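Local coordinates for attaching and effacing protein, pathogenesis factor (Escherichia coli, PDB 4E9L), which acts as an adhesin of the intimin/invasin family, this chain being a tandem run of immunoglobulin-like domains from it, and probably helps bacteria attach to host cells, at residues A[335-340]-A[378-383]; A[299-304]-A[389-394]. All coordinates share one frame; numbering follows the deposited sequence.

Contact 1: A[335-340]-A[378-383]; sequences APVFSG and MPRVNG
Val337 and Met378 face each other as an antiparallel hydrogen-bonded pair, joined by two nearly straight backbone bonds. Val337 N donates to Met378 O at 2.8 Å, and Met378 N returns a bond of 2.9 Å to Val337 O. Met378 O also has Pro336 beside it, with Pro336 CA 3.3 Å from that oxygen. The CB atoms of Val337 and Met378 rise on the same face of the sheet, after which the methionine chain, bent at chi2 and chi3, leads its sulfur and methyl away from the valine. Arg380 extends the packing on this face. Its guanidinium lies flat against the valine, with Val337 CG2 over the centre of one face, 3.7 Å from Arg380 CZ. The arginine chain, bent at chi2 (-86°), runs out alongside the valine, so that the methyl covers the guanidinium. Arg380 NE is hydrogen-bonded to Asn385 OD1, which helps to fix the rotation of the group. Nearer the backbone, Arg380 CB packs on Ala335 O at 3.7 Å. On the inner side, Pro336 is buried and touches Val377, and Phe338 packs on Leu375 and Val377. This is the pairing of an edge strand with its neighbour in one sheet of an immunoglobulin-like beta-sandwich of the invasin domain 3 family.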
loop_
_atom_site.group_PDB
_atom_site.type_symbol
_atom_site.label_atom_id
_atom_site.label_comp_id
_atom_site.label_asym_id
_atom_site.label_seq_id
_atom_site.Cartn_x
_atom_site.Cartn_y
_atom_site.Cartn_z
ATOM N N ALA A 335 -14.081 15.809 29.881
ATOM C CA ALA A 335 -14.501 16.189 31.224
ATOM C C ALA A 335 -14.670 14.880 32.021
ATOM O O ALA A 335 -15.135 13.889 31.453
ATOM C CB ALA A 335 -15.822 16.943 31.172
ATOM N N PRO A 336 -14.228 14.811 33.294
ATOM C CA PRO A 336 -14.462 13.582 34.075
ATOM C C PRO A 336 -15.955 13.417 34.403
ATOM O O PRO A 336 -16.728 14.358 34.259
ATOM C CB PRO A 336 -13.659 13.798 35.376
ATOM C CG PRO A 336 -13.000 15.130 35.252
ATOM C CD PRO A 336 -13.662 15.884 34.134
ATOM N N VAL A 337 -16.348 12.213 34.806
ATOM C CA VAL A 337 -17.718 11.871 35.209
ATOM C C VAL A 337 -17.717 11.802 36.764
ATOM O O VAL A 337 -16.817 11.216 37.356
ATOM C CB VAL A 337 -18.148 10.533 34.550
ATOM C CG1 VAL A 337 -19.377 9.952 35.228
ATOM C CG2 VAL A 337 -18.390 10.713 33.043
ATOM N N PHE A 338 -18.689 12.453 37.401
ATOM C CA PHE A 338 -18.813 12.512 38.871
ATOM C C PHE A 338 -20.034 11.772 39.374
ATOM O O PHE A 338 -21.111 11.926 38.807
ATOM C CB PHE A 338 -18.889 13.991 39.342
ATOM C CG PHE A 338 -17.723 14.829 38.864
ATOM C CD1 PHE A 338 -17.861 15.694 37.778
ATOM C CD2 PHE A 338 -16.482 14.746 39.489
ATOM C CE1 PHE A 338 -16.786 16.487 37.345
ATOM C CE2 PHE A 338 -15.411 15.536 39.057
ATOM C CZ PHE A 338 -15.562 16.381 37.969
ATOM N N SER A 339 -19.879 11.007 40.469
ATOM C CA SER A 339 -20.982 10.316 41.150
ATOM C C SER A 339 -20.739 10.330 42.661
ATOM O O SER A 339 -19.665 10.755 43.103
ATOM C CB SER A 339 -21.155 8.891 40.608
ATOM O OG SER A 339 -20.009 8.101 40.880
ATOM N N GLY A 340 -21.739 9.904 43.437
ATOM C CA GLY A 340 -21.653 9.893 44.894
ATOM C C GLY A 340 -22.289 11.133 45.482
ATOM O O GLY A 340 -22.670 12.028 44.723
ATOM N N MET A 378 -14.322 9.852 37.670
ATOM C CA MET A 378 -13.918 8.949 36.601
ATOM C C MET A 378 -13.415 9.729 35.397
ATOM O O MET A 378 -14.212 10.373 34.697
ATOM C CB MET A 378 -15.035 7.940 36.233
ATOM C CG MET A 378 -14.674 6.997 35.059
ATOM S SD MET A 378 -13.119 6.041 35.225
ATOM C CE MET A 378 -13.602 4.846 36.528
ATOM N N PRO A 379 -12.081 9.721 35.162
ATOM C CA PRO A 379 -11.548 10.413 33.985
ATOM C C PRO A 379 -12.035 9.710 32.712
ATOM O O PRO A 379 -12.305 8.491 32.711
ATOM C CB PRO A 379 -10.033 10.293 34.148
ATOM C CG PRO A 379 -9.840 9.052 34.929
ATOM C CD PRO A 379 -11.007 9.003 35.884
ATOM N N ARG A 380 -12.155 10.491 31.649
ATOM C CA ARG A 380 -12.633 10.023 30.358
ATOM C C ARG A 380 -11.675 10.443 29.260
ATOM O O ARG A 380 -11.203 11.592 29.242
ATOM C CB ARG A 380 -14.040 10.611 30.076
ATOM C CG ARG A 380 -15.158 9.953 30.864
ATOM C CD ARG A 380 -15.624 8.734 30.099
ATOM N NE ARG A 380 -16.583 7.935 30.851
ATOM C CZ ARG A 380 -17.892 7.949 30.640
ATOM N NH1 ARG A 380 -18.411 8.731 29.700
ATOM N NH2 ARG A 380 -18.696 7.185 31.370
ATOM N N VAL A 381 -11.416 9.519 28.326
ATOM C CA VAL A 381 -10.539 9.767 27.170
ATOM C C VAL A 381 -11.247 9.114 25.974
ATOM O O VAL A 381 -11.520 7.914 26.016
ATOM C CB VAL A 381 -9.091 9.214 27.380
ATOM C CG1 VAL A 381 -8.269 9.327 26.104
ATOM C CG2 VAL A 381 -8.370 9.923 28.521
ATOM N N ASN A 382 -11.570 9.901 24.941
ATOM C CA ASN A 382 -12.278 9.423 23.732
ATOM C C ASN A 382 -13.558 8.643 24.080
ATOM O O ASN A 382 -13.786 7.546 23.568
ATOM C CB ASN A 382 -11.331 8.619 22.803
ATOM C CG ASN A 382 -10.211 9.431 22.177
ATOM O OD1 ASN A 382 -10.351 10.631 21.869
ATOM N ND2 ASN A 382 -9.076 8.781 21.938
ATOM N N GLY A 383 -14.338 9.204 25.008
ATOM C CA GLY A 383 -15.581 8.636 25.502
ATOM C C GLY A 383 -15.464 7.380 26.348
ATOM O O GLY A 383 -16.486 6.761 26.649
#

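Contact 2: A[299-304]-A[389-394]; sequences STLVAD and QPLVLN
Leu301 and Leu391 meet through their aliphatic branches, their side chains crossing at about a right angle. The contact between strands 300-303 and 391-394 is wholly apolar. Leu301 CD2 lies 3.7 Å from Leu391 CB, and Leu301 CG is 4.0 Å from Leu391 CD2, which places the first leucine's branch against both the root and one tip of the second. In Leu391, CG stands anti to the backbone N (chi1 162°), and CD2 reaches along the facing strand to Ala303 CB at 3.9 Å. The same alanine methyl receives Leu393 CD2, also at 3.9 Å, and thus sits against methyls from two leucines two residues apart. Leu393 has a different chi1 (-55°), with CG anti to its carbonyl carbon.

The backbones stay apart: the short strand axes approach to 7.5 Å and run nearly parallel, 16° between their directions. Their hydrogen bonding is directed within their own sheets, Thr300 and Val302 pairing with Thr319 and Thr317, and Leu391 and Leu393 with Val377 and Leu375. Around the apolar cluster, Leu301 also touches Phe318 and Pro379, while Ala303 touches Thr314. The cluster lies near the surface of the domain, with Leu393 its buried member. Such side-chain packing between strands of two separately bonded sheets is the face-to-face closure of a beta-sandwich, here along one margin of an immunoglobulin-like domain of the invasin domain 3 family.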
loop_
_atom_site.group_PDB
_atom_site.type_symbol
_atom_site.label_atom_id
_atom_site.label_comp_id
_atom_site.label_asym_id
_atom_site.label_seq_id
_atom_site.Cartn_x
_atom_site.Cartn_y
_atom_site.Cartn_z
ATOM N N SER A 299 -3.103 3.236 33.582
ATOM C CA SER A 299 -3.270 4.674 33.755
ATOM C C SER A 299 -3.664 4.998 35.188
ATOM O O SER A 299 -4.202 4.118 35.867
ATOM C CB SER A 299 -4.274 5.193 32.741
ATOM O OG SER A 299 -3.729 5.039 31.434
ATOM N N THR A 300 -3.329 6.215 35.681
ATOM C CA THR A 300 -3.622 6.604 37.077
ATOM C C THR A 300 -4.169 8.022 37.184
ATOM O O THR A 300 -3.812 8.878 36.400
ATOM C CB THR A 300 -2.364 6.482 37.985
ATOM O OG1 THR A 300 -1.337 7.377 37.543
ATOM C CG2 THR A 300 -1.810 5.054 38.082
ATOM N N LEU A 301 -4.993 8.275 38.213
ATOM C CA LEU A 301 -5.526 9.584 38.522
ATOM C C LEU A 301 -5.344 9.808 40.014
ATOM O O LEU A 301 -5.789 8.982 40.804
ATOM C CB LEU A 301 -7.023 9.702 38.151
ATOM C CG LEU A 301 -7.650 11.087 38.460
ATOM C CD1 LEU A 301 -7.021 12.204 37.566
ATOM C CD2 LEU A 301 -9.148 11.061 38.297
ATOM N N VAL A 302 -4.680 10.897 40.396
ATOM C CA VAL A 302 -4.480 11.294 41.809
ATOM C C VAL A 302 -4.912 12.766 41.962
ATOM O O VAL A 302 -4.942 13.484 40.970
ATOM C CB VAL A 302 -3.009 11.080 42.310
ATOM C CG1 VAL A 302 -2.588 9.609 42.226
ATOM C CG2 VAL A 302 -2.014 11.958 41.552
ATOM N N ALA A 303 -5.162 13.221 43.208
ATOM C CA ALA A 303 -5.487 14.601 43.545
ATOM C C ALA A 303 -4.438 15.051 44.553
ATOM O O ALA A 303 -3.798 14.184 45.147
ATOM C CB ALA A 303 -6.886 14.664 44.168
ATOM N N ASP A 304 -4.204 16.368 44.713
ATOM C CA ASP A 304 -3.237 16.872 45.704
ATOM C C ASP A 304 -3.825 16.881 47.149
ATOM O O ASP A 304 -3.098 17.092 48.115
ATOM C CB ASP A 304 -2.662 18.256 45.304
ATOM C CG ASP A 304 -3.655 19.411 45.241
ATOM O OD1 ASP A 304 -4.743 19.291 45.820
ATOM O OD2 ASP A 304 -3.297 20.474 44.697
ATOM N N GLN A 389 -10.305 2.048 38.365
ATOM C CA GLN A 389 -11.206 2.410 39.468
ATOM C C GLN A 389 -11.203 3.924 39.645
ATOM O O GLN A 389 -10.144 4.541 39.529
ATOM C CB GLN A 389 -10.788 1.699 40.781
ATOM C CG GLN A 389 -11.056 0.172 40.782
ATOM C CD GLN A 389 -12.508 -0.185 40.521
ATOM O OE1 GLN A 389 -12.832 -1.120 39.781
ATOM N NE2 GLN A 389 -13.418 0.568 41.102
ATOM N N PRO A 390 -12.344 4.550 39.999
ATOM C CA PRO A 390 -12.353 6.016 40.087
ATOM C C PRO A 390 -11.540 6.558 41.239
ATOM O O PRO A 390 -11.276 5.847 42.209
ATOM C CB PRO A 390 -13.843 6.353 40.255
ATOM C CG PRO A 390 -14.430 5.116 40.882
ATOM C CD PRO A 390 -13.704 3.997 40.188
ATOM N N LEU A 391 -11.129 7.817 41.117
ATOM C CA LEU A 391 -10.459 8.486 42.199
ATOM C C LEU A 391 -11.593 8.757 43.207
ATOM O O LEU A 391 -12.683 9.193 42.817
ATOM C CB LEU A 391 -9.829 9.796 41.692
ATOM C CG LEU A 391 -9.446 10.847 42.744
ATOM C CD1 LEU A 391 -8.374 10.351 43.683
ATOM C CD2 LEU A 391 -9.002 12.117 42.078
ATOM N N VAL A 392 -11.363 8.437 44.469
ATOM C CA VAL A 392 -12.388 8.630 45.501
ATOM C C VAL A 392 -11.937 9.733 46.447
ATOM O O VAL A 392 -10.873 9.639 47.048
ATOM C CB VAL A 392 -12.728 7.316 46.245
ATOM C CG1 VAL A 392 -13.720 7.565 47.393
ATOM C CG2 VAL A 392 -13.248 6.240 45.275
ATOM N N LEU A 393 -12.734 10.779 46.560
ATOM C CA LEU A 393 -12.455 11.874 47.478
ATOM C C LEU A 393 -13.545 11.930 48.561
ATOM O O LEU A 393 -14.678 11.499 48.325
ATOM C CB LEU A 393 -12.386 13.234 46.731
ATOM C CG LEU A 393 -11.413 13.355 45.544
ATOM C CD1 LEU A 393 -11.569 14.712 44.836
ATOM C CD2 LEU A 393 -9.958 13.152 45.973
ATOM N N ASN A 394 -13.197 12.441 49.746
ATOM C CA ASN A 394 -14.174 12.645 50.820
ATOM C C ASN A 394 -14.277 14.149 51.028
ATOM O O ASN A 394 -13.403 14.757 51.641
ATOM C CB ASN A 394 -13.754 11.884 52.082
ATOM C CG ASN A 394 -13.962 10.394 51.903
ATOM O OD1 ASN A 394 -15.091 9.894 51.874
ATOM N ND2 ASN A 394 -12.890 9.666 51.672
#

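In the fold
In the last of the modelled domains the chain first lays down strand 300-303, an outer strand of one sheet beside strand 313-319. It then enters the second sheet at strand 337-339, returns to the first through strands 350-358 and 361-367, and comes back along strand 373-381. There contact 1 closes a loop of 37 residues. After the turn, strand 391-395 pairs with strand 373-381, and contact 2 closes a larger loop of 84 residues in which contact 1 is nested. Contact 1 joins strands within a sheet, whereas contact 2 ties the two sheets together. They meet directly where Pro379 packs on Leu301 and Met378 CE on Pro390.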